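Local structure of short chain dehydrogenase (A0QTM2 homolog) (Mycobacterium thermoresistibile, 3SC4) at residues M173-A177 with A190-L194. The protein is probably an NAD(P)-dependent oxidoreductase of the short-chain dehydrogenase family, built on a Rossmann fold, whose substrate is not established. Numbering follows the deposited sequence.
Sequences MTLCA and ASNTL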
loop_
_atom_site.group_PDB
_atom_site.type_symbol
_atom_site.label_atom_id
_atom_site.label_comp_id
_atom_site.label_asym_id
_atom_site.label_seq_id
_atom_site.Cartn_x
_atom_site.Cartn_y
_atom_site.Cartn_z
ATOM N N MET B 173 0.630 4.294 3.683
ATOM C CA MET B 173 1.158 5.010 4.873
ATOM C C MET B 173 0.497 4.496 6.127
ATOM O O MET B 173 1.160 4.208 7.105
ATOM C CB MET B 173 0.883 6.521 4.819
ATOM C CG MET B 173 1.859 7.333 4.125
ATOM S SD MET B 173 1.432 9.089 4.154
ATOM C CE MET B 173 2.217 9.754 5.616
ATOM N N THR B 174 -0.820 4.425 6.117
ATOM C CA THR B 174 -1.552 3.927 7.284
ATOM C C THR B 174 -1.149 2.484 7.598
ATOM O O THR B 174 -0.815 2.145 8.730
ATOM C CB THR B 174 -3.067 4.089 7.053
ATOM O OG1 THR B 174 -3.401 5.507 7.051
ATOM C CG2 THR B 174 -3.895 3.322 8.117
ATOM N N LEU B 175 -1.092 1.628 6.596
ATOM C CA LEU B 175 -0.680 0.232 6.843
ATOM C C LEU B 175 0.728 0.132 7.444
ATOM O O LEU B 175 0.999 -0.708 8.317
ATOM C CB LEU B 175 -0.779 -0.586 5.561
ATOM C CG LEU B 175 -2.204 -0.903 5.107
ATOM C CD1 LEU B 175 -2.174 -1.573 3.745
ATOM C CD2 LEU B 175 -2.891 -1.797 6.152
ATOM N N CYS B 176 1.626 0.998 6.989
ATOM C CA CYS B 176 2.944 1.039 7.577
ATOM C C CYS B 176 2.831 1.353 9.075
ATOM O O CYS B 176 3.426 0.663 9.918
ATOM C CB CYS B 176 3.790 2.066 6.878
ATOM S SG CYS B 176 5.490 2.049 7.401
ATOM N N ALA B 177 2.033 2.355 9.403
ATOM C CA ALA B 177 1.912 2.828 10.749
ATOM C C ALA B 177 1.306 1.767 11.649
ATOM O O ALA B 177 1.732 1.619 12.810
ATOM C CB ALA B 177 1.065 4.079 10.788
ATOM N N ALA B 190 4.774 3.905 20.464
ATOM C CA ALA B 190 3.438 4.099 19.927
ATOM C C ALA B 190 3.570 4.374 18.451
ATOM O O ALA B 190 4.533 5.010 18.053
ATOM C CB ALA B 190 2.737 5.254 20.609
ATOM N N SER B 191 2.625 3.868 17.652
ATOM C CA SER B 191 2.466 4.278 16.259
ATOM C C SER B 191 0.992 4.390 15.934
ATOM O O SER B 191 0.254 3.403 15.989
ATOM C CB SER B 191 3.123 3.277 15.297
ATOM O OG SER B 191 3.079 3.743 13.951
ATOM N N ASN B 192 0.570 5.590 15.576
ATOM C CA ASN B 192 -0.834 5.877 15.288
ATOM C C ASN B 192 -0.949 6.668 13.987
ATOM O O ASN B 192 0.027 7.241 13.506
ATOM C CB ASN B 192 -1.472 6.694 16.434
ATOM C CG ASN B 192 -1.543 5.925 17.743
ATOM O OD1 ASN B 192 -2.339 4.992 17.882
ATOM N ND2 ASN B 192 -0.711 6.310 18.707
ATOM N N THR B 193 -2.143 6.714 13.422
ATOM C CA THR B 193 -2.382 7.633 12.311
ATOM C C THR B 193 -3.383 8.689 12.745
ATOM O O THR B 193 -4.186 8.462 13.655
ATOM C CB THR B 193 -2.922 6.906 11.070
ATOM O OG1 THR B 193 -4.216 6.391 11.370
ATOM C CG2 THR B 193 -2.004 5.756 10.646
ATOM N N LEU B 194 -3.361 9.829 12.058
ATOM C CA LEU B 194 -4.221 10.960 12.414
ATOM C C LEU B 194 -4.624 11.694 11.169
ATOM O O LEU B 194 -3.746 12.056 10.359
ATOM C CB LEU B 194 -3.475 11.903 13.367
ATOM C CG LEU B 194 -4.215 13.102 13.952
ATOM C CD1 LEU B 194 -5.384 12.611 14.796
ATOM C CD2 LEU B 194 -3.265 14.059 14.769
#
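A177 and T174 on helix 164-183 meet T193 and S191 on strand 190-195 in the helix-over-sheet layer of a Rossmann fold, where a helix lies almost antiparallel to the strand that follows it. The segment axes approach to 8.0 Å, a close approach suited to the small residues on both sides. The hydrophobic part of the contact gathers around the T193 methyl: CG2 reaches CB of A177 at 3.5 Å and also lies 3.9 Å from CA of T174, so it rests on the helix surface between residues one turn apart. In T193 this methyl stands opposite the carbonyl carbon while OG1 sits between N and C (chi1 66°), which sends the carbon branch and not the hydroxyl to the helix. Alanine suits position 177 because its single methyl points at the strand and lets the backbone come close. The T174 side chain crosses that of T193 at about a right angle, its CG2 4.0 Å from the T193 CG2. Serine fits position 191 because a short hydroxyl can bridge to the helix backbone. With its OG anti to N (chi1 -174°), S191 donates to A177 O at 2.8 Å. The hydroxyl meets that carbonyl well off its axis, at a C=O...OG angle of 117°. The T174 hydroxyl serves another purpose, hydrogen bonding to S151 OG and P152 O in the loop after strand 146-149 and tying the helix to that loop. Within the parallel sheet, 190-195 lies between strands 146-149 and 242-244. On the far face of the strand, N192 points away from the helix, where its ND2 hydrogen-bonds to the backbone O of Y238 and its OD1 to the backbone N of N241.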